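Local coordinates for Lpg0393 helical bundle domain-containing protein (Legionella pneumophila subsp. pneumophila str. Philadelphia 1, PDB 4R0G) that probably acts as a guanine-nucleotide exchange factor for the small GTPases Rab5, Rab21 and Rab22 through a VPS9-like domain joined to a helical bundle, at residues I221-W229 against E239-L247; L93-N102 against F135-F146. One frame throughout, in Å; residues are numbered along the deposited sequence.

Contact 1: I221-W229 against E239-L247; sequences IAVYVKKLW and EFLKKISPL
With CG turned anti to its own carbonyl carbon (chi1 -62°), Leu241 sends its forked end out of helix 235-244 between Leu228 and Trp229 of helix 215-229. One prong, CD1, settles over a face of the indole in a CH-pi contact, 3.5 Å from the centroid of the five-membered ring of Trp229 and almost on the ring normal. The other prong, CD2, lies 3.9 Å from CD1 of Leu228. A branched leucine suits this place because its two methyls can serve an aromatic and an aliphatic neighbour at once, while the broad indole, itself exposed, closes the outer border of the seam.

One turn away the beta-branched residues take over. Branching at CB suits them, keeping a methyl near the closely spaced backbones. Val225 holds CG1 anti to the backbone N (chi1 175°), which leaves CG2 to reach CG2 of Ile244 at 3.5 Å. The same Ile244 methyl also meets CG2 of Ile221, 3.7 Å away, and is thus shared by two residues one helical turn apart.

The two helices form an antiparallel hairpin in the helical bundle domain, their short axes 10.3 Å apart at an angle of 159°. Helix 155-183 backs the same apolar seam, with Leu171 touching Ile221, Ile175 touching Ile244 and Tyr178 touching Leu241.

Ser245, the first residue to leave helical geometry, brings a small side chain close to the partner helix: its CB packs 3.8 Å from CG2 of Val225. Beside it, Ala222 adds little bulk, and the backbones come close here, with the CA atoms of Ala222 and Ser245 6.0 Å apart.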
loop_
_atom_site.group_PDB
_atom_site.type_symbol
_atom_site.label_atom_id
_atom_site.label_comp_id
_atom_site.label_asym_id
_atom_site.label_seq_id
_atom_site.Cartn_x
_atom_site.Cartn_y
_atom_site.Cartn_z
ATOM N N ILE A 221 14.349 -19.106 2.412
ATOM C CA ILE A 221 13.067 -18.830 3.036
ATOM C C ILE A 221 12.543 -20.073 3.749
ATOM O O ILE A 221 12.165 -20.027 4.929
ATOM C CB ILE A 221 12.029 -18.355 2.012
ATOM C CG1 ILE A 221 12.488 -17.035 1.409
ATOM C CG2 ILE A 221 10.660 -18.193 2.679
ATOM C CD1 ILE A 221 11.411 -16.243 0.740
ATOM N N ALA A 222 12.537 -21.189 3.031
ATOM C CA ALA A 222 12.147 -22.460 3.615
ATOM C C ALA A 222 12.981 -22.802 4.867
ATOM O O ALA A 222 12.435 -23.306 5.841
ATOM C CB ALA A 222 12.234 -23.543 2.591
ATOM N N VAL A 223 14.277 -22.501 4.865
ATOM C CA VAL A 223 15.118 -22.823 6.026
ATOM C C VAL A 223 14.683 -22.030 7.275
ATOM O O VAL A 223 14.615 -22.586 8.397
ATOM C CB VAL A 223 16.651 -22.612 5.765
ATOM C CG1 VAL A 223 17.431 -23.020 6.986
ATOM C CG2 VAL A 223 17.120 -23.402 4.588
ATOM N N TYR A 224 14.387 -20.741 7.071
ATOM C CA TYR A 224 13.862 -19.897 8.135
ATOM C C TYR A 224 12.497 -20.382 8.586
ATOM O O TYR A 224 12.254 -20.570 9.787
ATOM C CB TYR A 224 13.764 -18.428 7.692
ATOM C CG TYR A 224 15.088 -17.682 7.714
ATOM C CD1 TYR A 224 15.703 -17.374 8.906
ATOM C CD2 TYR A 224 15.705 -17.274 6.541
ATOM C CE1 TYR A 224 16.907 -16.697 8.941
ATOM C CE2 TYR A 224 16.903 -16.594 6.562
ATOM C CZ TYR A 224 17.503 -16.302 7.772
ATOM O OH TYR A 224 18.713 -15.631 7.836
ATOM N N VAL A 225 11.581 -20.566 7.641
ATOM C CA VAL A 225 10.235 -20.993 8.026
ATOM C C VAL A 225 10.284 -22.328 8.760
ATOM O O VAL A 225 9.546 -22.561 9.715
ATOM C CB VAL A 225 9.297 -21.097 6.815
ATOM C CG1 VAL A 225 7.955 -21.645 7.239
ATOM C CG2 VAL A 225 9.129 -19.753 6.176
ATOM N N LYS A 226 11.184 -23.198 8.327
ATOM C CA LYS A 226 11.323 -24.455 9.020
ATOM C C LYS A 226 11.729 -24.230 10.472
ATOM O O LYS A 226 11.005 -24.665 11.355
ATOM C CB LYS A 226 12.281 -25.387 8.310
ATOM C CG LYS A 226 12.359 -26.730 9.012
ATOM C CD LYS A 226 13.412 -27.609 8.373
ATOM C CE LYS A 226 13.942 -28.629 9.341
ATOM N NZ LYS A 226 14.708 -29.588 8.533
ATOM N N LYS A 227 12.839 -23.524 10.707
ATOM C CA LYS A 227 13.311 -23.211 12.075
ATOM C C LYS A 227 12.230 -22.571 12.938
ATOM O O LYS A 227 12.072 -22.942 14.111
ATOM C CB LYS A 227 14.564 -22.306 12.097
ATOM C CG LYS A 227 15.840 -22.837 11.400
ATOM C CD LYS A 227 16.989 -21.763 11.444
ATOM C CE LYS A 227 18.194 -22.036 10.490
ATOM N NZ LYS A 227 18.742 -20.736 9.928
ATOM N N LEU A 228 11.496 -21.617 12.364
ATOM C CA LEU A 228 10.317 -21.036 13.041
ATOM C C LEU A 228 9.268 -22.073 13.498
ATOM O O LEU A 228 8.782 -22.004 14.618
ATOM C CB LEU A 228 9.644 -19.957 12.171
ATOM C CG LEU A 228 10.529 -18.745 11.906
ATOM C CD1 LEU A 228 10.258 -18.127 10.553
ATOM C CD2 LEU A 228 10.254 -17.757 12.992
ATOM N N TRP A 229 8.919 -23.030 12.644
ATOM C CA TRP A 229 7.996 -24.074 13.056
ATOM C C TRP A 229 8.545 -24.837 14.256
ATOM O O TRP A 229 7.818 -25.184 15.205
ATOM C CB TRP A 229 7.680 -25.031 11.908
ATOM C CG TRP A 229 6.517 -24.565 11.061
ATOM C CD1 TRP A 229 6.566 -24.121 9.770
ATOM C CD2 TRP A 229 5.145 -24.468 11.463
ATOM N NE1 TRP A 229 5.313 -23.766 9.340
ATOM C CE2 TRP A 229 4.420 -23.968 10.356
ATOM C CE3 TRP A 229 4.456 -24.756 12.649
ATOM C CZ2 TRP A 229 3.042 -23.758 10.396
ATOM C CZ3 TRP A 229 3.083 -24.546 12.689
ATOM C CH2 TRP A 229 2.391 -24.048 11.566
ATOM N N GLU A 239 -0.570 -18.674 10.405
ATOM C CA GLU A 239 -1.116 -18.214 9.137
ATOM C C GLU A 239 0.009 -17.581 8.341
ATOM O O GLU A 239 0.185 -17.880 7.155
ATOM C CB GLU A 239 -2.266 -17.222 9.346
ATOM C CG GLU A 239 -3.027 -16.878 8.067
ATOM C CD GLU A 239 -3.640 -18.103 7.378
ATOM O OE1 GLU A 239 -4.124 -19.017 8.094
ATOM O OE2 GLU A 239 -3.632 -18.145 6.121
ATOM N N PHE A 240 0.791 -16.739 9.015
ATOM C CA PHE A 240 1.973 -16.135 8.408
ATOM C C PHE A 240 2.946 -17.162 7.849
ATOM O O PHE A 240 3.276 -17.102 6.670
ATOM C CB PHE A 240 2.694 -15.218 9.393
ATOM C CG PHE A 240 1.953 -13.952 9.689
ATOM C CD1 PHE A 240 1.786 -12.996 8.712
ATOM C CD2 PHE A 240 1.429 -13.714 10.951
ATOM C CE1 PHE A 240 1.107 -11.821 8.986
ATOM C CE2 PHE A 240 0.747 -12.537 11.231
ATOM C CZ PHE A 240 0.585 -11.594 10.251
ATOM N N LEU A 241 3.409 -18.092 8.680
ATOM C CA LEU A 241 4.312 -19.120 8.195
ATOM C C LEU A 241 3.763 -19.842 6.945
ATOM O O LEU A 241 4.506 -20.178 6.018
ATOM C CB LEU A 241 4.580 -20.147 9.288
ATOM C CG LEU A 241 5.260 -19.651 10.545
ATOM C CD1 LEU A 241 5.653 -20.837 11.401
ATOM C CD2 LEU A 241 6.465 -18.823 10.178
ATOM N N LYS A 242 2.458 -20.088 6.931
ATOM C CA LYS A 242 1.828 -20.760 5.801
ATOM C C LYS A 242 2.025 -19.943 4.535
ATOM O O LYS A 242 2.547 -20.452 3.537
ATOM C CB LYS A 242 0.332 -21.014 6.063
ATOM C CG LYS A 242 0.055 -22.061 7.131
ATOM C CD LYS A 242 -1.071 -23.016 6.720
ATOM C CE LYS A 242 -1.254 -24.157 7.731
ATOM N NZ LYS A 242 -2.209 -25.214 7.259
ATOM N N LYS A 243 1.624 -18.678 4.578
ATOM C CA LYS A 243 1.728 -17.824 3.401
ATOM C C LYS A 243 3.189 -17.653 2.933
ATOM O O LYS A 243 3.489 -17.887 1.772
ATOM C CB LYS A 243 0.987 -16.500 3.632
ATOM C CG LYS A 243 -0.529 -16.692 3.769
ATOM C CD LYS A 243 -1.242 -15.553 4.532
ATOM C CE LYS A 243 -2.062 -14.651 3.599
ATOM N NZ LYS A 243 -2.721 -13.500 4.312
ATOM N N ILE A 244 4.092 -17.332 3.853
ATOM C CA ILE A 244 5.522 -17.167 3.567
ATOM C C ILE A 244 6.196 -18.289 2.748
ATOM O O ILE A 244 6.827 -18.009 1.719
ATOM C CB ILE A 244 6.313 -16.920 4.879
ATOM C CG1 ILE A 244 5.897 -15.581 5.504
ATOM C CG2 ILE A 244 7.784 -16.881 4.643
ATOM C CD1 ILE A 244 6.714 -15.201 6.739
ATOM N N SER A 245 6.076 -19.543 3.172
ATOM C CA SER A 245 6.576 -20.662 2.357
ATOM C C SER A 245 5.471 -21.678 2.087
ATOM O O SER A 245 5.414 -22.730 2.749
ATOM C CB SER A 245 7.754 -21.362 3.044
ATOM O OG SER A 245 8.148 -22.549 2.365
ATOM N N PRO A 246 4.591 -21.380 1.109
ATOM C CA PRO A 246 3.468 -22.280 0.840
ATOM C C PRO A 246 3.882 -23.382 -0.135
ATOM O O PRO A 246 5.052 -23.481 -0.525
ATOM C CB PRO A 246 2.451 -21.350 0.174
ATOM C CG PRO A 246 3.318 -20.417 -0.631
ATOM C CD PRO A 246 4.625 -20.265 0.144
ATOM N N LEU A 247 2.922 -24.214 -0.512
ATOM C CA LEU A 247 3.158 -25.243 -1.510
ATOM C C LEU A 247 2.057 -25.160 -2.558
ATOM O O LEU A 247 1.128 -25.963 -2.535
ATOM C CB LEU A 247 3.128 -26.612 -0.840
ATOM C CG LEU A 247 3.847 -26.676 0.506
ATOM C CD1 LEU A 247 3.306 -27.812 1.358
ATOM C CD2 LEU A 247 5.353 -26.823 0.297
#

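Contact 2: L93-N102 against F135-F146; sequences LFPCMVYLTN and FVEFLGQEQDKF
CG of Gln143 sits over the centre of the Phe94 ring, 3.5 Å from its centroid, in a CH-pi contact. Beyond CG the glutamine chain is extended, its amide plane steep to the ring. The same phenyl turns its edge toward the face of Phe146 in an offset edge-to-face pair, the planes at 73°; a flat ring can offer a face to a CH and an edge to another ring. Leu93 lays CD2 over a face of Phe146, 3.8 Å from the ring centroid.

Leucine and valine fill the middle of the crossing, where Leu139 CD1 is 3.5 Å from Val98 CG2 and equally near CB of Phe94. Phe135 swings its ring toward helix 80-101, meeting Pro95 CB and Tyr99 OH at its edge, with the Tyr99 ring oblique to it. The side-chain amide of Asn102 lies over a face of Phe138; its ND2 also bonds back to Val98 O at 2.7 Å, which helps hold the amide against the ring.

In the buried Glu142 a bend at chi2 (-67°) folds the carboxylate beside Met97, whose CB and CE both touch OE1, and toward two polar partners. Thr101 OG1 donates to Glu142 OE2 at 2.6 Å from above the carboxylate plane, whereas Lys145 NZ forms a salt bridge to the syn side of Glu142 OE1 at 3.0 Å. A carboxylate can serve hydroxyl and ammonium at once, and is probably kept ionised.

Ile61 of helix 58-71 touches Met97. Crossing at 104°, helices 80-101 and 132-151 show the steeply angled layering of an all-helical domain, here the VPS9-like domain.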
loop_
_atom_site.group_PDB
_atom_site.type_symbol
_atom_site.label_atom_id
_atom_site.label_comp_id
_atom_site.label_asym_id
_atom_site.label_seq_id
_atom_site.Cartn_x
_atom_site.Cartn_y
_atom_site.Cartn_z
ATOM N N LEU A 93 14.886 12.598 -12.835
ATOM C CA LEU A 93 14.531 12.311 -14.222
ATOM C C LEU A 93 14.208 13.568 -15.036
ATOM O O LEU A 93 14.613 13.716 -16.201
ATOM C CB LEU A 93 13.325 11.376 -14.247
ATOM C CG LEU A 93 12.668 11.271 -15.628
ATOM C CD1 LEU A 93 13.596 10.588 -16.600
ATOM C CD2 LEU A 93 11.340 10.531 -15.574
ATOM N N PHE A 94 13.460 14.456 -14.401
ATOM C CA PHE A 94 12.916 15.607 -15.081
ATOM C C PHE A 94 14.006 16.577 -15.496
ATOM O O PHE A 94 14.014 17.003 -16.648
ATOM C CB PHE A 94 11.785 16.258 -14.270
ATOM C CG PHE A 94 10.664 15.313 -13.949
ATOM C CD1 PHE A 94 10.085 14.550 -14.942
ATOM C CD2 PHE A 94 10.223 15.146 -12.657
ATOM C CE1 PHE A 94 9.072 13.664 -14.647
ATOM C CE2 PHE A 94 9.205 14.253 -12.365
ATOM C CZ PHE A 94 8.645 13.518 -13.357
ATOM N N PRO A 95 14.940 16.909 -14.583
ATOM C CA PRO A 95 16.111 17.691 -15.025
ATOM C C PRO A 95 16.848 17.066 -16.208
ATOM O O PRO A 95 17.147 17.785 -17.173
ATOM C CB PRO A 95 17.035 17.653 -13.813
ATOM C CG PRO A 95 16.129 17.493 -12.662
ATOM C CD PRO A 95 14.950 16.674 -13.128
ATOM N N CYS A 96 17.136 15.764 -16.138
ATOM C CA CYS A 96 17.782 15.083 -17.258
ATOM C C CYS A 96 16.982 15.273 -18.567
ATOM O O CYS A 96 17.553 15.540 -19.613
ATOM C CB CYS A 96 18.016 13.582 -16.977
ATOM S SG CYS A 96 19.091 13.209 -15.555
ATOM N N MET A 97 15.661 15.148 -18.505
ATOM C CA MET A 97 14.834 15.367 -19.697
ATOM C C MET A 97 15.014 16.783 -20.226
ATOM O O MET A 97 15.095 17.008 -21.431
ATOM C CB MET A 97 13.363 15.083 -19.418
ATOM C CG MET A 97 13.083 13.616 -19.156
ATOM S SD MET A 97 11.356 13.226 -18.802
ATOM C CE MET A 97 10.624 13.364 -20.437
ATOM N N VAL A 98 15.117 17.731 -19.306
ATOM C CA VAL A 98 15.323 19.120 -19.661
ATOM C C VAL A 98 16.690 19.302 -20.292
ATOM O O VAL A 98 16.827 19.918 -21.353
ATOM C CB VAL A 98 15.186 20.008 -18.433
ATOM C CG1 VAL A 98 15.564 21.468 -18.766
ATOM C CG2 VAL A 98 13.775 19.868 -17.890
ATOM N N TYR A 99 17.708 18.751 -19.640
ATOM C CA TYR A 99 19.074 18.854 -20.153
ATOM C C TYR A 99 19.216 18.167 -21.503
ATOM O O TYR A 99 19.940 18.641 -22.359
ATOM C CB TYR A 99 20.053 18.285 -19.145
ATOM C CG TYR A 99 20.117 19.133 -17.910
ATOM C CD1 TYR A 99 19.804 20.478 -17.975
ATOM C CD2 TYR A 99 20.501 18.600 -16.679
ATOM C CE1 TYR A 99 19.883 21.279 -16.857
ATOM C CE2 TYR A 99 20.575 19.388 -15.547
ATOM C CZ TYR A 99 20.266 20.733 -15.646
ATOM O OH TYR A 99 20.316 21.562 -14.547
ATOM N N LEU A 100 18.508 17.061 -21.703
ATOM C CA LEU A 100 18.598 16.305 -22.950
ATOM C C LEU A 100 17.974 17.090 -24.082
ATOM O O LEU A 100 18.606 17.300 -25.116
ATOM C CB LEU A 100 17.875 14.960 -22.812
ATOM C CG LEU A 100 18.381 13.737 -23.597
ATOM C CD1 LEU A 100 17.296 12.685 -23.636
ATOM C CD2 LEU A 100 18.864 14.054 -25.005
ATOM N N THR A 101 16.732 17.520 -23.886
ATOM C CA THR A 101 16.025 18.267 -24.927
ATOM C C THR A 101 16.776 19.535 -25.358
ATOM O O THR A 101 16.803 19.878 -26.539
ATOM C CB THR A 101 14.603 18.618 -24.479
ATOM O OG1 THR A 101 13.866 17.403 -24.292
ATOM C CG2 THR A 101 13.918 19.445 -25.522
ATOM N N ASN A 102 17.391 20.200 -24.381
ATOM C CA ASN A 102 18.062 21.496 -24.552
ATOM C C ASN A 102 19.594 21.547 -24.756
ATOM O O ASN A 102 20.190 22.610 -24.644
ATOM C CB ASN A 102 17.585 22.477 -23.482
ATOM C CG ASN A 102 16.063 22.578 -23.428
ATOM O OD1 ASN A 102 15.441 23.227 -24.268
ATOM N ND2 ASN A 102 15.458 21.912 -22.447
ATOM N N PHE A 135 13.943 26.937 -16.623
ATOM C CA PHE A 135 14.131 25.587 -16.110
ATOM C C PHE A 135 12.758 25.078 -15.695
ATOM O O PHE A 135 12.334 24.001 -16.108
ATOM C CB PHE A 135 15.101 25.568 -14.924
ATOM C CG PHE A 135 15.646 24.191 -14.583
ATOM C CD1 PHE A 135 14.824 23.088 -14.467
ATOM C CD2 PHE A 135 16.991 24.005 -14.369
ATOM C CE1 PHE A 135 15.342 21.829 -14.157
ATOM C CE2 PHE A 135 17.504 22.739 -14.060
ATOM C CZ PHE A 135 16.675 21.657 -13.956
ATOM N N VAL A 136 12.038 25.869 -14.904
ATOM C CA VAL A 136 10.724 25.435 -14.415
ATOM C C VAL A 136 9.705 25.202 -15.544
ATOM O O VAL A 136 8.981 24.220 -15.518
ATOM C CB VAL A 136 10.159 26.358 -13.303
ATOM C CG1 VAL A 136 8.992 25.698 -12.613
ATOM C CG2 VAL A 136 11.229 26.651 -12.274
ATOM N N GLU A 137 9.656 26.070 -16.547
ATOM C CA GLU A 137 8.787 25.804 -17.701
ATOM C C GLU A 137 9.156 24.507 -18.412
ATOM O O GLU A 137 8.303 23.643 -18.619
ATOM C CB GLU A 137 8.846 26.949 -18.687
ATOM C CG GLU A 137 8.628 28.264 -18.032
ATOM C CD GLU A 137 8.817 29.403 -18.991
ATOM O OE1 GLU A 137 8.339 29.263 -20.143
ATOM O OE2 GLU A 137 9.450 30.417 -18.597
ATOM N N PHE A 138 10.427 24.387 -18.777
ATOM C CA PHE A 138 10.952 23.167 -19.351
ATOM C C PHE A 138 10.586 21.960 -18.506
ATOM O O PHE A 138 9.990 20.996 -18.996
ATOM C CB PHE A 138 12.484 23.239 -19.449
ATOM C CG PHE A 138 12.982 24.099 -20.571
ATOM C CD1 PHE A 138 12.163 24.386 -21.672
ATOM C CD2 PHE A 138 14.255 24.618 -20.542
ATOM C CE1 PHE A 138 12.614 25.190 -22.729
ATOM C CE2 PHE A 138 14.720 25.426 -21.600
ATOM C CZ PHE A 138 13.884 25.713 -22.696
ATOM N N LEU A 139 10.922 22.043 -17.227
ATOM C CA LEU A 139 10.661 20.979 -16.277
ATOM C C LEU A 139 9.210 20.481 -16.336
ATOM O O LEU A 139 8.954 19.290 -16.187
ATOM C CB LEU A 139 10.981 21.488 -14.878
ATOM C CG LEU A 139 11.602 20.541 -13.874
ATOM C CD1 LEU A 139 12.657 19.684 -14.552
ATOM C CD2 LEU A 139 12.222 21.394 -12.784
ATOM N N GLY A 140 8.259 21.374 -16.578
ATOM C CA GLY A 140 6.862 20.975 -16.625
ATOM C C GLY A 140 6.505 20.361 -17.952
ATOM O O GLY A 140 5.678 19.469 -18.040
ATOM N N GLN A 141 7.135 20.856 -18.998
ATOM C CA GLN A 141 6.916 20.331 -20.325
ATOM C C GLN A 141 7.379 18.908 -20.395
ATOM O O GLN A 141 6.736 18.079 -21.027
ATOM C CB GLN A 141 7.699 21.148 -21.345
ATOM C CG GLN A 141 7.161 22.502 -21.528
ATOM C CD GLN A 141 7.923 23.294 -22.547
ATOM O OE1 GLN A 141 9.132 23.068 -22.775
ATOM N NE2 GLN A 141 7.225 24.247 -23.178
ATOM N N GLU A 142 8.521 18.636 -19.780
ATOM C CA GLU A 142 9.021 17.280 -19.759
ATOM C C GLU A 142 8.129 16.392 -18.859
ATOM O O GLU A 142 7.817 15.253 -19.202
ATOM C CB GLU A 142 10.479 17.263 -19.339
ATOM C CG GLU A 142 11.395 17.981 -20.309
ATOM C CD GLU A 142 11.504 17.275 -21.690
ATOM O OE1 GLU A 142 11.159 16.071 -21.778
ATOM O OE2 GLU A 142 11.939 17.914 -22.692
ATOM N N GLN A 143 7.679 16.923 -17.732
ATOM C CA GLN A 143 6.767 16.168 -16.884
ATOM C C GLN A 143 5.491 15.808 -17.601
ATOM O O GLN A 143 4.924 14.742 -17.377
ATOM C CB GLN A 143 6.403 16.966 -15.651
ATOM C CG GLN A 143 7.429 16.903 -14.562
ATOM C CD GLN A 143 7.098 17.865 -13.444
ATOM O OE1 GLN A 143 5.987 18.437 -13.400
ATOM N NE2 GLN A 143 8.057 18.063 -12.530
ATOM N N ASP A 144 5.006 16.725 -18.424
ATOM C CA ASP A 144 3.822 16.448 -19.207
ATOM C C ASP A 144 4.129 15.302 -20.148
ATOM O O ASP A 144 3.452 14.280 -20.107
ATOM C CB ASP A 144 3.355 17.699 -19.961
ATOM C CG ASP A 144 2.605 18.680 -19.057
ATOM O OD1 ASP A 144 2.035 18.236 -18.031
ATOM O OD2 ASP A 144 2.583 19.896 -19.375
ATOM N N LYS A 145 5.190 15.468 -20.939
ATOM C CA LYS A 145 5.664 14.494 -21.949
ATOM C C LYS A 145 5.807 13.100 -21.345
ATOM O O LYS A 145 5.565 12.085 -22.012
ATOM C CB LYS A 145 7.010 14.963 -22.557
ATOM C CG LYS A 145 7.372 14.454 -23.947
ATOM C CD LYS A 145 8.653 15.180 -24.491
ATOM C CE LYS A 145 9.913 14.270 -24.568
ATOM N NZ LYS A 145 11.291 14.943 -24.589
ATOM N N PHE A 146 6.176 13.068 -20.068
ATOM C CA PHE A 146 6.414 11.827 -19.339
ATOM C C PHE A 146 5.126 11.161 -18.898
ATOM O O PHE A 146 4.870 10.008 -19.216
ATOM C CB PHE A 146 7.313 12.089 -18.138
ATOM C CG PHE A 146 7.507 10.904 -17.249
ATOM C CD1 PHE A 146 8.271 9.839 -17.657
ATOM C CD2 PHE A 146 6.958 10.878 -15.986
ATOM C CE1 PHE A 146 8.465 8.747 -16.832
ATOM C CE2 PHE A 146 7.153 9.800 -15.158
ATOM C CZ PHE A 146 7.906 8.727 -15.587
#

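How the contacts relate
From the N terminus, the chain passes through several helices, among them 40-53 and 58-71, before contact 2, where 135-146 returns against 93-102 and closes a loop of 32 intervening residues that includes helix 116-126. The long helix 155-183 follows, and contact 1 lies beyond it. There a much shorter loop of nine residues is closed, folding 239-247 back on 221-229. The two closures follow in series, neither nested nor crossed, and lie on opposite sides of the chain's centre, with nearest atoms about 30 Å apart. Contact 2 thus ties two helices of the VPS9-like domain that are not consecutive in the chain, whereas contact 1 joins neighbouring helices of the bundle.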